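PDB 3BQG: peptide methionine sulfoxide reductase msrA/msrB from Neisseria meningitidis, which probably catalyses, through its MsrA domain, the reduction of methionine S-sulfoxide in peptides and proteins back to methionine, passing through a cysteine sulfenic acid. Local coordinates for residues A[14-19]-A[76-81]; A[4-9]-A[59-64]; A[33-38]-A[131-136]. The protein carries 1 engineered substitution. One frame throughout, in Å; residues are numbered along the deposited sequence.

Contact 1: residues A[14-19]-A[76-81]; sequences WGLEAY and FRVVDP
The two methyl groups of V78 lie over one face of the Y19 ring, the two side chains meeting from opposite directions. CG2 makes the CH-pi contact, 3.9 Å from the Y19 ring centroid and 19° off its normal, displaced toward the rim, while V78 CG1 comes within 3.5 Å of Y19 CE1. Y19 can reach this far because its CG stands anti to the backbone N (chi1 173°), which sends the ring out from helix 14-21 to the C-terminal part of helix 68-78. One turn earlier, L16 adds a looser apolar contact with its CD1 branch, 4.3 Å from V79 CG2 and 4.5 Å from V78 CG2. No hydrogen bond joins the two segments, and the phenol oxygen passes across the aliphatic part of R77, with Y19 OH 3.6 Å from R77 CD. Ring and guanidinium planes are 77° apart, so they do not stack. The polar ends are held from outside: Y19 OH is hydrogen-bonded to the backbone O of Y74, inside helix 68-78 itself, and R77 NH1 to the carbonyls of K160 and E163. The Y19 side chain also touches I158 and A161, residues of the C-terminal loops. Helix 14-21, which starts just after C12, the residue seen as S-hydroxycysteine, is thus packed against R77 and V78, while V79 beyond them touches Q87 of strand 86-87.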
ATOM      1  N   TRP A  14       2.486  -8.666  -2.194  1.00 19.26           N
ATOM      2  CA  TRP A  14       2.266  -9.410  -3.440  1.00 20.18           C
ATOM      3  C   TRP A  14       0.894  -9.053  -4.012  1.00 18.04           C
ATOM      4  O   TRP A  14       0.778  -8.618  -5.160  1.00 16.35           O
ATOM      5  CB  TRP A  14       2.321 -10.927  -3.212  1.00 21.48           C
ATOM      6  CG  TRP A  14       3.648 -11.471  -2.759  1.00 22.87           C
ATOM      7  CD1 TRP A  14       4.876 -10.879  -2.887  1.00 22.16           C
ATOM      8  CD2 TRP A  14       3.878 -12.744  -2.144  1.00 24.14           C
ATOM      9  NE1 TRP A  14       5.855 -11.710  -2.389  1.00 24.57           N
ATOM     10  CE2 TRP A  14       5.270 -12.860  -1.927  1.00 23.68           C
ATOM     11  CE3 TRP A  14       3.041 -13.800  -1.756  1.00 25.97           C
ATOM     12  CZ2 TRP A  14       5.847 -13.993  -1.337  1.00 25.94           C
ATOM     13  CZ3 TRP A  14       3.616 -14.931  -1.170  1.00 26.57           C
ATOM     14  CH2 TRP A  14       5.008 -15.015  -0.966  1.00 26.04           C
ATOM     15  N   GLY A  15      -0.143  -9.229  -3.198  1.00 16.04           N
ATOM     16  CA  GLY A  15      -1.495  -8.933  -3.638  1.00 16.96           C
ATOM     17  C   GLY A  15      -1.772  -7.461  -3.914  1.00 17.68           C
ATOM     18  O   GLY A  15      -2.392  -7.125  -4.924  1.00 16.95           O
ATOM     19  N   LEU A  16      -1.316  -6.578  -3.028  1.00 16.95           N
ATOM     20  CA  LEU A  16      -1.551  -5.151  -3.211  1.00 16.53           C
ATOM     21  C   LEU A  16      -0.858  -4.618  -4.464  1.00 17.90           C
ATOM     22  O   LEU A  16      -1.398  -3.756  -5.155  1.00 17.15           O
ATOM     23  CB  LEU A  16      -1.078  -4.375  -1.977  1.00 18.34           C
ATOM     24  CG  LEU A  16      -1.386  -2.871  -1.934  1.00 17.62           C
ATOM     25  CD1 LEU A  16      -2.887  -2.636  -1.962  1.00 15.99           C
ATOM     26  CD2 LEU A  16      -0.779  -2.271  -0.669  1.00 19.97           C
ATOM     27  N   GLU A  17       0.340  -5.119  -4.752  1.00 19.02           N
ATOM     28  CA  GLU A  17       1.068  -4.669  -5.932  1.00 20.81           C
ATOM     29  C   GLU A  17       0.343  -5.133  -7.190  1.00 19.64           C
ATOM     30  O   GLU A  17       0.082  -4.344  -8.099  1.00 19.72           O
ATOM     31  CB  GLU A  17       2.489  -5.228  -5.952  1.00 22.19           C
ATOM     32  CG  GLU A  17       3.191  -4.975  -7.288  1.00 27.36           C
ATOM     33  CD  GLU A  17       4.361  -5.900  -7.516  1.00 30.55           C
ATOM     34  OE1 GLU A  17       4.177  -7.130  -7.394  1.00 32.61           O
ATOM     35  OE2 GLU A  17       5.465  -5.401  -7.818  1.00 34.10           O
ATOM     36  N   ALA A  18       0.022  -6.422  -7.228  1.00 18.15           N
ATOM     37  CA  ALA A  18      -0.675  -7.004  -8.370  1.00 19.34           C
ATOM     38  C   ALA A  18      -1.958  -6.230  -8.635  1.00 18.74           C
ATOM     39  O   ALA A  18      -2.351  -6.008  -9.778  1.00 20.11           O
ATOM     40  CB  ALA A  18      -0.996  -8.465  -8.085  1.00 18.14           C
ATOM     41  N   TYR A  19      -2.609  -5.826  -7.554  1.00 18.34           N
ATOM     42  CA  TYR A  19      -3.848  -5.066  -7.627  1.00 18.53           C
ATOM     43  C   TYR A  19      -3.657  -3.700  -8.302  1.00 18.00           C
ATOM     44  O   TYR A  19      -4.376  -3.365  -9.239  1.00 17.18           O
ATOM     45  CB  TYR A  19      -4.402  -4.888  -6.206  1.00 18.77           C
ATOM     46  CG  TYR A  19      -5.597  -3.976  -6.075  1.00 19.94           C
ATOM     47  CD1 TYR A  19      -6.863  -4.371  -6.511  1.00 20.46           C
ATOM     48  CD2 TYR A  19      -5.466  -2.722  -5.481  1.00 20.04           C
ATOM     49  CE1 TYR A  19      -7.970  -3.534  -6.352  1.00 18.05           C
ATOM     50  CE2 TYR A  19      -6.561  -1.885  -5.318  1.00 19.13           C
ATOM     51  CZ  TYR A  19      -7.808  -2.294  -5.753  1.00 19.07           C
ATOM     52  OH  TYR A  19      -8.889  -1.460  -5.572  1.00 18.77           O
ATOM     53  N   PHE A  76      -8.729   1.705  -0.255  1.00 17.17           N
ATOM     54  CA  PHE A  76      -9.790   1.351   0.689  1.00 19.09           C
ATOM     55  C   PHE A  76     -10.707   0.228   0.224  1.00 19.79           C
ATOM     56  O   PHE A  76     -11.356  -0.421   1.042  1.00 19.81           O
ATOM     57  CB  PHE A  76     -10.657   2.575   1.017  1.00 19.43           C
ATOM     58  CG  PHE A  76      -9.923   3.682   1.721  1.00 20.23           C
ATOM     59  CD1 PHE A  76      -9.078   3.407   2.793  1.00 22.44           C
ATOM     60  CD2 PHE A  76     -10.080   5.001   1.314  1.00 20.63           C
ATOM     61  CE1 PHE A  76      -8.399   4.437   3.453  1.00 23.36           C
ATOM     62  CE2 PHE A  76      -9.409   6.035   1.965  1.00 22.24           C
ATOM     63  CZ  PHE A  76      -8.565   5.751   3.034  1.00 20.74           C
ATOM     64  N   ARG A  77     -10.782   0.017  -1.084  1.00 20.76           N
ATOM     65  CA  ARG A  77     -11.634  -1.028  -1.631  1.00 22.01           C
ATOM     66  C   ARG A  77     -11.180  -2.429  -1.235  1.00 22.20           C
ATOM     67  O   ARG A  77     -12.002  -3.326  -1.053  1.00 22.64           O
ATOM     68  CB  ARG A  77     -11.676  -0.922  -3.161  1.00 22.23           C
ATOM     69  CG  ARG A  77     -12.476  -2.022  -3.841  1.00 24.71           C
ATOM     70  CD  ARG A  77     -12.494  -1.844  -5.358  1.00 25.82           C
ATOM     71  NE  ARG A  77     -13.116  -0.585  -5.762  1.00 25.36           N
ATOM     72  CZ  ARG A  77     -13.155  -0.143  -7.015  1.00 26.66           C
ATOM     73  NH1 ARG A  77     -12.607  -0.860  -7.984  1.00 26.70           N
ATOM     74  NH2 ARG A  77     -13.731   1.019  -7.302  1.00 28.38           N
ATOM     75  N   VAL A  78      -9.873  -2.614  -1.076  1.00 21.52           N
ATOM     76  CA  VAL A  78      -9.346  -3.934  -0.757  1.00 21.00           C
ATOM     77  C   VAL A  78      -8.584  -4.101   0.559  1.00 21.29           C
ATOM     78  O   VAL A  78      -8.233  -5.221   0.934  1.00 20.78           O
ATOM     79  CB  VAL A  78      -8.452  -4.426  -1.916  1.00 20.87           C
ATOM     80  CG1 VAL A  78      -9.274  -4.481  -3.212  1.00 23.64           C
ATOM     81  CG2 VAL A  78      -7.265  -3.499  -2.090  1.00 20.03           C
ATOM     82  N   VAL A  79      -8.324  -3.000   1.256  1.00 19.15           N
ATOM     83  CA  VAL A  79      -7.610  -3.056   2.526  1.00 17.23           C
ATOM     84  C   VAL A  79      -8.571  -2.839   3.700  1.00 15.94           C
ATOM     85  O   VAL A  79      -9.437  -1.964   3.643  1.00 17.16           O
ATOM     86  CB  VAL A  79      -6.486  -1.983   2.570  1.00 17.51           C
ATOM     87  CG1 VAL A  79      -5.810  -1.970   3.932  1.00 18.94           C
ATOM     88  CG2 VAL A  79      -5.460  -2.264   1.469  1.00 20.04           C
ATOM     89  N   ASP A  80      -8.433  -3.649   4.746  1.00 14.88           N
ATOM     90  CA  ASP A  80      -9.274  -3.509   5.943  1.00 15.71           C
ATOM     91  C   ASP A  80      -8.594  -2.436   6.798  1.00 14.41           C
ATOM     92  O   ASP A  80      -7.529  -2.671   7.377  1.00 15.16           O
ATOM     93  CB  ASP A  80      -9.343  -4.820   6.725  1.00 17.41           C
ATOM     94  CG  ASP A  80     -10.362  -4.766   7.849  1.00 20.56           C
ATOM     95  OD1 ASP A  80     -10.540  -3.677   8.434  1.00 21.94           O
ATOM     96  OD2 ASP A  80     -10.982  -5.805   8.153  1.00 24.64           O
ATOM     97  N   PRO A  81      -9.211  -1.250   6.892  1.00 13.93           N
ATOM     98  CA  PRO A  81      -8.682  -0.116   7.652  1.00 13.81           C
ATOM     99  C   PRO A  81      -8.943  -0.131   9.151  1.00 13.17           C
ATOM    100  O   PRO A  81      -8.603   0.824   9.839  1.00 12.42           O
ATOM    101  CB  PRO A  81      -9.363   1.066   6.977  1.00 12.12           C
ATOM    102  CG  PRO A  81     -10.752   0.522   6.803  1.00 14.71           C
ATOM    103  CD  PRO A  81     -10.527  -0.908   6.310  1.00 14.16           C
TER

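Contact 2: residues A[4-9]-A[59-64]; sequences RTIYLA and VTYDAD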
ATOM      1  N   ARG A   4       3.052  11.247 -10.180  1.00 31.30           N
ATOM      2  CA  ARG A   4       3.131  11.496  -8.746  1.00 29.51           C
ATOM      3  C   ARG A   4       3.279  10.133  -8.089  1.00 26.55           C
ATOM      4  O   ARG A   4       2.906   9.114  -8.677  1.00 23.67           O
ATOM      5  CB  ARG A   4       1.858  12.166  -8.237  1.00 32.89           C
ATOM      6  CG  ARG A   4       1.762  13.644  -8.515  1.00 37.63           C
ATOM      7  CD  ARG A   4       0.305  14.026  -8.583  1.00 43.55           C
ATOM      8  NE  ARG A   4       0.079  15.462  -8.491  1.00 49.16           N
ATOM      9  CZ  ARG A   4      -1.096  16.042  -8.712  1.00 50.99           C
ATOM     10  NH1 ARG A   4      -1.219  17.357  -8.600  1.00 52.46           N
ATOM     11  NH2 ARG A   4      -2.147  15.307  -9.062  1.00 52.50           N
ATOM     12  N   THR A   5       3.807  10.116  -6.872  1.00 24.58           N
ATOM     13  CA  THR A   5       4.008   8.868  -6.154  1.00 22.67           C
ATOM     14  C   THR A   5       3.430   8.906  -4.747  1.00 20.29           C
ATOM     15  O   THR A   5       3.419   9.949  -4.096  1.00 20.40           O
ATOM     16  CB  THR A   5       5.509   8.530  -6.055  1.00 24.70           C
ATOM     17  OG1 THR A   5       6.037   8.335  -7.373  1.00 24.73           O
ATOM     18  CG2 THR A   5       5.729   7.259  -5.232  1.00 24.52           C
ATOM     19  N   ILE A   6       2.933   7.759  -4.295  1.00 18.06           N
ATOM     20  CA  ILE A   6       2.376   7.627  -2.956  1.00 16.77           C
ATOM     21  C   ILE A   6       2.751   6.226  -2.472  1.00 16.76           C
ATOM     22  O   ILE A   6       2.848   5.287  -3.268  1.00 16.04           O
ATOM     23  CB  ILE A   6       0.826   7.848  -2.952  1.00 14.88           C
ATOM     24  CG1 ILE A   6       0.313   7.946  -1.515  1.00 13.30           C
ATOM     25  CG2 ILE A   6       0.118   6.716  -3.678  1.00 15.18           C
ATOM     26  CD1 ILE A   6       0.894   9.098  -0.732  1.00 10.77           C
ATOM     27  N   TYR A   7       2.987   6.092  -1.170  1.00 17.08           N
ATOM     28  CA  TYR A   7       3.395   4.816  -0.578  1.00 16.78           C
ATOM     29  C   TYR A   7       2.255   4.199   0.224  1.00 16.01           C
ATOM     30  O   TYR A   7       1.761   4.799   1.178  1.00 16.75           O
ATOM     31  CB  TYR A   7       4.624   5.052   0.304  1.00 15.61           C
ATOM     32  CG  TYR A   7       5.828   5.552  -0.478  1.00 14.84           C
ATOM     33  CD1 TYR A   7       6.868   4.689  -0.831  1.00 14.31           C
ATOM     34  CD2 TYR A   7       5.919   6.889  -0.876  1.00 16.35           C
ATOM     35  CE1 TYR A   7       7.973   5.145  -1.555  1.00 14.74           C
ATOM     36  CE2 TYR A   7       7.011   7.357  -1.601  1.00 14.40           C
ATOM     37  CZ  TYR A   7       8.037   6.480  -1.938  1.00 18.13           C
ATOM     38  OH  TYR A   7       9.120   6.944  -2.653  1.00 19.53           O
ATOM     39  N   LEU A   8       1.855   2.990  -0.157  1.00 16.08           N
ATOM     40  CA  LEU A   8       0.727   2.318   0.481  1.00 15.00           C
ATOM     41  C   LEU A   8       1.051   0.989   1.154  1.00 15.55           C
ATOM     42  O   LEU A   8       1.564   0.072   0.515  1.00 15.25           O
ATOM     43  CB  LEU A   8      -0.362   2.076  -0.566  1.00 14.45           C
ATOM     44  CG  LEU A   8      -0.755   3.283  -1.431  1.00 16.95           C
ATOM     45  CD1 LEU A   8      -1.686   2.826  -2.547  1.00 15.28           C
ATOM     46  CD2 LEU A   8      -1.427   4.351  -0.566  1.00 17.04           C
ATOM     47  N   ALA A   9       0.743   0.886   2.442  1.00 15.10           N
ATOM     48  CA  ALA A   9       0.972  -0.356   3.175  1.00 15.94           C
ATOM     49  C   ALA A   9      -0.411  -0.966   3.425  1.00 16.34           C
ATOM     50  O   ALA A   9      -1.229  -0.382   4.137  1.00 15.55           O
ATOM     51  CB  ALA A   9       1.679  -0.070   4.502  1.00 15.94           C
ATOM     52  N   VAL A  59       3.518   3.421  -5.268  1.00 17.63           N
ATOM     53  CA  VAL A  59       2.681   3.570  -6.451  1.00 17.18           C
ATOM     54  C   VAL A  59       2.928   4.869  -7.204  1.00 18.19           C
ATOM     55  O   VAL A  59       2.816   5.952  -6.639  1.00 18.04           O
ATOM     56  CB  VAL A  59       1.179   3.512  -6.079  1.00 16.87           C
ATOM     57  CG1 VAL A  59       0.316   3.648  -7.335  1.00 16.40           C
ATOM     58  CG2 VAL A  59       0.877   2.203  -5.355  1.00 16.01           C
ATOM     59  N   THR A  60       3.267   4.744  -8.484  1.00 19.19           N
ATOM     60  CA  THR A  60       3.503   5.897  -9.343  1.00 19.18           C
ATOM     61  C   THR A  60       2.324   5.949 -10.303  1.00 19.60           C
ATOM     62  O   THR A  60       2.041   4.977 -11.002  1.00 18.95           O
ATOM     63  CB  THR A  60       4.813   5.751 -10.146  1.00 21.06           C
ATOM     64  OG1 THR A  60       5.920   5.667  -9.238  1.00 20.86           O
ATOM     65  CG2 THR A  60       5.013   6.947 -11.076  1.00 19.24           C
ATOM     66  N   TYR A  61       1.630   7.078 -10.330  1.00 19.46           N
ATOM     67  CA  TYR A  61       0.469   7.210 -11.197  1.00 20.84           C
ATOM     68  C   TYR A  61       0.510   8.442 -12.088  1.00 22.64           C
ATOM     69  O   TYR A  61       1.267   9.383 -11.846  1.00 22.60           O
ATOM     70  CB  TYR A  61      -0.811   7.216 -10.346  1.00 19.96           C
ATOM     71  CG  TYR A  61      -0.849   8.292  -9.278  1.00 18.84           C
ATOM     72  CD1 TYR A  61      -1.558   9.484  -9.477  1.00 19.50           C
ATOM     73  CD2 TYR A  61      -0.171   8.124  -8.071  1.00 17.37           C
ATOM     74  CE1 TYR A  61      -1.588  10.479  -8.496  1.00 17.46           C
ATOM     75  CE2 TYR A  61      -0.194   9.109  -7.086  1.00 15.86           C
ATOM     76  CZ  TYR A  61      -0.904  10.286  -7.303  1.00 18.70           C
ATOM     77  OH  TYR A  61      -0.922  11.257  -6.322  1.00 16.75           O
ATOM     78  N   ASP A  62      -0.305   8.411 -13.136  1.00 25.79           N
ATOM     79  CA  ASP A  62      -0.402   9.512 -14.086  1.00 27.54           C
ATOM     80  C   ASP A  62      -1.277  10.577 -13.441  1.00 28.19           C
ATOM     81  O   ASP A  62      -2.491  10.411 -13.331  1.00 27.44           O
ATOM     82  CB  ASP A  62      -1.049   9.026 -15.387  1.00 28.62           C
ATOM     83  CG  ASP A  62      -1.034  10.082 -16.478  1.00 29.87           C
ATOM     84  OD1 ASP A  62      -1.300  11.265 -16.167  1.00 27.27           O
ATOM     85  OD2 ASP A  62      -0.770   9.721 -17.649  1.00 28.58           O
ATOM     86  N   ALA A  63      -0.651  11.669 -13.013  1.00 30.21           N
ATOM     87  CA  ALA A  63      -1.360  12.761 -12.357  1.00 32.15           C
ATOM     88  C   ALA A  63      -2.501  13.330 -13.196  1.00 33.58           C
ATOM     89  O   ALA A  63      -3.413  13.963 -12.661  1.00 34.48           O
ATOM     90  CB  ALA A  63      -0.375  13.869 -11.989  1.00 32.30           C
ATOM     91  N   ASP A  64      -2.453  13.109 -14.505  1.00 34.17           N
ATOM     92  CA  ASP A  64      -3.507  13.611 -15.382  1.00 35.75           C
ATOM     93  C   ASP A  64      -4.681  12.641 -15.523  1.00 35.36           C
ATOM     94  O   ASP A  64      -5.717  12.992 -16.081  1.00 36.04           O
ATOM     95  CB  ASP A  64      -2.939  13.953 -16.764  1.00 37.21           C
ATOM     96  CG  ASP A  64      -2.071  15.194 -16.739  1.00 37.62           C
ATOM     97  OD1 ASP A  64      -2.483  16.183 -16.099  1.00 39.46           O
ATOM     98  OD2 ASP A  64      -0.988  15.191 -17.360  1.00 37.68           O
TER
HETATM   99  O   HOH W   1       0.977  11.245  -4.470  1.00 23.05           O
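The ring of Y61 is carried over R4 by a chi1 of 57°, which sets CG between the backbone N and the carbonyl carbon and turns the phenol toward strand 3-10. R4 CA then lies over one face of the ring, and R4 CB is 3.5 Å from Y61 CZ. The arginine chain, extended from CG to NE, runs on past the ring to A63, whose CB is 3.5 Å from R4 CD; the guanidinium plane is inclined 51° to the ring, so the two are not stacked. Y61 OH donates to a water that in turn donates to T5 O, which ties the phenol to the neighbouring strand.

T5 and T60 share a first torsion near -60°, with OG1 anti to the carbonyl carbon in both, and their hydroxyls meet in a hydrogen bond of 3.3 Å between T5 OG1 and T60 OG1. This non-hydrogen-bonded pair lies on the sheet face opposite to R4, I6, V59 and Y61. It is flanked by two hydrogen-bonded pairs, R4 with Y61 and I6 with V59, each closed by two N-H...O bonds; V59 N to I6 O, at 2.8 Å, is the shortest of the four. On the side of the sheet that carries Y61, the methyl I6 CG2 is 4.1 Å from V59 CB, and L8 CD1 is 3.9 Å from V59 CG2. The apolar layer continues into helix 68-78, where I71 touches both I6 and Y61 and F75 meets L8. At the end of the strand, D62 OD1 accepts from D64 N in an Asx turn. The whole is an antiparallel strand pair in the middle of a mixed sheet, covered on one face by a helix as in an alpha/beta sandwich.

Contact 3: residues A[33-38]-A[131-136]; sequences YANGNT and PLKNFY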
ATOM      1  N   TYR A  33      10.058  -2.118   1.606  1.00 13.93           N
ATOM      2  CA  TYR A  33       9.960  -2.046   3.063  1.00 14.26           C
ATOM      3  C   TYR A  33      10.051  -0.583   3.481  1.00 15.02           C
ATOM      4  O   TYR A  33      11.039   0.091   3.182  1.00 13.18           O
ATOM      5  CB  TYR A  33      11.115  -2.844   3.661  1.00 15.00           C
ATOM      6  CG  TYR A  33      11.298  -4.183   2.978  1.00 16.72           C
ATOM      7  CD1 TYR A  33      10.348  -5.192   3.129  1.00 15.82           C
ATOM      8  CD2 TYR A  33      12.400  -4.431   2.150  1.00 17.83           C
ATOM      9  CE1 TYR A  33      10.484  -6.411   2.482  1.00 16.75           C
ATOM     10  CE2 TYR A  33      12.545  -5.653   1.492  1.00 17.78           C
ATOM     11  CZ  TYR A  33      11.581  -6.636   1.666  1.00 19.68           C
ATOM     12  OH  TYR A  33      11.707  -7.857   1.044  1.00 20.88           O
ATOM     13  N   ALA A  34       9.034  -0.100   4.190  1.00 15.70           N
ATOM     14  CA  ALA A  34       9.000   1.303   4.585  1.00 14.52           C
ATOM     15  C   ALA A  34       8.900   1.591   6.070  1.00 15.03           C
ATOM     16  O   ALA A  34       8.380   0.788   6.846  1.00 14.70           O
ATOM     17  CB  ALA A  34       7.846   1.994   3.869  1.00 14.75           C
ATOM     18  N   ASN A  35       9.387   2.774   6.439  1.00 14.38           N
ATOM     19  CA  ASN A  35       9.353   3.264   7.812  1.00 13.16           C
ATOM     20  C   ASN A  35       9.795   2.254   8.862  1.00 12.76           C
ATOM     21  O   ASN A  35       9.081   1.989   9.829  1.00 13.53           O
ATOM     22  CB  ASN A  35       7.946   3.785   8.136  1.00 13.04           C
ATOM     23  CG  ASN A  35       7.630   5.101   7.429  1.00 15.85           C
ATOM     24  OD1 ASN A  35       8.334   5.509   6.502  1.00 12.95           O
ATOM     25  ND2 ASN A  35       6.561   5.762   7.860  1.00 13.87           N
ATOM     26  N   GLY A  36      10.980   1.692   8.654  1.00 12.60           N
ATOM     27  CA  GLY A  36      11.528   0.749   9.602  1.00 14.60           C
ATOM     28  C   GLY A  36      12.602   1.473  10.395  1.00 17.25           C
ATOM     29  O   GLY A  36      12.780   2.687  10.247  1.00 17.36           O
ATOM     30  N   ASN A  37      13.341   0.734  11.210  1.00 18.38           N
ATOM     31  CA  ASN A  37      14.376   1.325  12.041  1.00 19.41           C
ATOM     32  C   ASN A  37      15.766   1.196  11.444  1.00 21.38           C
ATOM     33  O   ASN A  37      16.732   1.754  11.971  1.00 20.71           O
ATOM     34  CB  ASN A  37      14.347   0.665  13.417  1.00 21.46           C
ATOM     35  CG  ASN A  37      13.023   0.860  14.123  1.00 22.08           C
ATOM     36  OD1 ASN A  37      12.548  -0.028  14.829  1.00 25.38           O
ATOM     37  ND2 ASN A  37      12.425   2.029  13.945  1.00 22.35           N
ATOM     38  N   THR A  38      15.873   0.466  10.342  1.00 20.85           N
ATOM     39  CA  THR A  38      17.171   0.265   9.714  1.00 22.83           C
ATOM     40  C   THR A  38      17.153   0.602   8.237  1.00 23.45           C
ATOM     41  O   THR A  38      16.091   0.767   7.634  1.00 24.37           O
ATOM     42  CB  THR A  38      17.624  -1.197   9.855  1.00 22.14           C
ATOM     43  OG1 THR A  38      16.787  -2.032   9.044  1.00 25.36           O
ATOM     44  CG2 THR A  38      17.507  -1.649  11.295  1.00 23.29           C
ATOM     45  N   PRO A 131       4.663  10.976   7.217  1.00 17.54           N
ATOM     46  CA  PRO A 131       5.697  11.107   6.189  1.00 16.78           C
ATOM     47  C   PRO A 131       6.426   9.793   5.922  1.00 17.37           C
ATOM     48  O   PRO A 131       6.530   8.942   6.807  1.00 16.79           O
ATOM     49  CB  PRO A 131       6.650  12.149   6.781  1.00 16.14           C
ATOM     50  CG  PRO A 131       5.796  12.919   7.746  1.00 17.24           C
ATOM     51  CD  PRO A 131       4.975  11.826   8.380  1.00 17.55           C
ATOM     52  N   LEU A 132       6.903   9.620   4.694  1.00 18.15           N
ATOM     53  CA  LEU A 132       7.679   8.435   4.364  1.00 18.56           C
ATOM     54  C   LEU A 132       9.055   8.730   4.951  1.00 19.66           C
ATOM     55  O   LEU A 132       9.711   9.690   4.540  1.00 21.05           O
ATOM     56  CB  LEU A 132       7.812   8.250   2.856  1.00 18.98           C
ATOM     57  CG  LEU A 132       8.756   7.096   2.476  1.00 22.70           C
ATOM     58  CD1 LEU A 132       7.996   5.772   2.509  1.00 18.48           C
ATOM     59  CD2 LEU A 132       9.348   7.337   1.105  1.00 22.19           C
ATOM     60  N   LYS A 133       9.479   7.924   5.920  1.00 18.40           N
ATOM     61  CA  LYS A 133      10.773   8.113   6.566  1.00 18.51           C
ATOM     62  C   LYS A 133      11.864   7.401   5.776  1.00 18.34           C
ATOM     63  O   LYS A 133      12.961   7.928   5.592  1.00 18.99           O
ATOM     64  CB  LYS A 133      10.722   7.569   7.990  1.00 21.40           C
ATOM     65  CG  LYS A 133       9.833   8.368   8.947  1.00 24.05           C
ATOM     66  CD  LYS A 133       9.487   7.566  10.193  1.00 27.04           C
ATOM     67  CE  LYS A 133      10.679   6.767  10.735  1.00 31.56           C
ATOM     68  NZ  LYS A 133      11.012   5.560   9.898  1.00 32.50           N
ATOM     69  N   ASN A 134      11.548   6.199   5.308  1.00 17.07           N
ATOM     70  CA  ASN A 134      12.479   5.424   4.512  1.00 17.07           C
ATOM     71  C   ASN A 134      11.751   4.358   3.699  1.00 18.41           C
ATOM     72  O   ASN A 134      10.725   3.822   4.133  1.00 18.43           O
ATOM     73  CB  ASN A 134      13.550   4.786   5.416  1.00 15.06           C
ATOM     74  CG  ASN A 134      12.961   3.911   6.505  1.00 17.97           C
ATOM     75  OD1 ASN A 134      12.644   2.743   6.281  1.00 17.60           O
ATOM     76  ND2 ASN A 134      12.802   4.477   7.694  1.00 17.24           N
ATOM     77  N   PHE A 135      12.261   4.089   2.500  1.00 16.90           N
ATOM     78  CA  PHE A 135      11.692   3.064   1.638  1.00 17.78           C
ATOM     79  C   PHE A 135      12.823   2.369   0.907  1.00 18.31           C
ATOM     80  O   PHE A 135      13.704   3.025   0.352  1.00 18.40           O
ATOM     81  CB  PHE A 135      10.733   3.643   0.597  1.00 15.86           C
ATOM     82  CG  PHE A 135      10.114   2.594  -0.291  1.00 16.72           C
ATOM     83  CD1 PHE A 135       9.000   1.874   0.129  1.00 16.63           C
ATOM     84  CD2 PHE A 135      10.678   2.292  -1.529  1.00 17.65           C
ATOM     85  CE1 PHE A 135       8.451   0.871  -0.670  1.00 17.11           C
ATOM     86  CE2 PHE A 135      10.142   1.291  -2.342  1.00 17.04           C
ATOM     87  CZ  PHE A 135       9.025   0.575  -1.912  1.00 18.46           C
ATOM     88  N   TYR A 136      12.784   1.041   0.908  1.00 19.18           N
ATOM     89  CA  TYR A 136      13.796   0.225   0.242  1.00 20.59           C
ATOM     90  C   TYR A 136      13.098  -0.857  -0.583  1.00 21.31           C
ATOM     91  O   TYR A 136      12.258  -1.593  -0.060  1.00 19.93           O
ATOM     92  CB  TYR A 136      14.703  -0.412   1.296  1.00 23.09           C
ATOM     93  CG  TYR A 136      15.329   0.609   2.221  1.00 27.51           C
ATOM     94  CD1 TYR A 136      16.438   1.357   1.821  1.00 29.79           C
ATOM     95  CD2 TYR A 136      14.773   0.877   3.474  1.00 29.90           C
ATOM     96  CE1 TYR A 136      16.974   2.349   2.643  1.00 32.21           C
ATOM     97  CE2 TYR A 136      15.304   1.867   4.304  1.00 31.19           C
ATOM     98  CZ  TYR A 136      16.401   2.597   3.881  1.00 31.62           C
ATOM     99  OH  TYR A 136      16.925   3.581   4.694  1.00 36.84           O
TER
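N35 and N134 turn their amides in different directions, each gripping the backbone of the opposite segment. N35 OD1 takes the backbone N of K133 at 2.7 Å, with the donor tilted 32° from the amide plane; N134 N adds a weak bond to the same oxygen, and N35 ND2 one to P131 O. N134, with its CG between backbone N and carbonyl carbon (chi1 57°), brings its amide across G36 and holds both of that glycine's polar backbone atoms: G36 N meets N134 OD1 on a lone pair, 3.1 Å away, and N134 ND2 donates to G36 O, also at 3.1 Å. K133 crosses N35 at about a right angle, its chain bent so that NZ comes back to G36 O in a weak bond. Beside this network A34 CB sits at the edge of the F135 ring, 3.9 Å from CD1, and L132 CD1 lies 4.0 Å from A34 CB. Y33 and Y136 share the other face and are joined through their backbones, Y33 N to Y136 O being 2.8 Å; the Y33 hydroxyl goes to E139. Short antiparallel pairing thus adds the outermost strand, 135-137, to strand 26-34; the N35 N to N134 O bond and both asparagine side chains extend it past A34 and F135.

How the contacts relate
All three contacts belong to one mixed alpha/beta fold, and their segments interleave along the chain: 4-9, 14-19, 33-38, 59-64, 76-81, 131-136. Strand 3-10 leads into helix 14-21 and strand 54-62 into helix 68-78, so contact 1 joins the helices that follow the two strands of contact 2. Their centres are 14 Å apart, and L16 CD2 touches L8 O at 3.5 Å. Contact 3, centred about 17 Å from contact 2, lies further across the same sheet, where strand 26-34 neighbours 54-62; Y7 packs on L132 and F135. Contacts 1 and 3 do not touch. C12, the oxidised cysteine, lies in the link between strand 3-10 and helix 14-21, and so between the first segments of contacts 2 and 1.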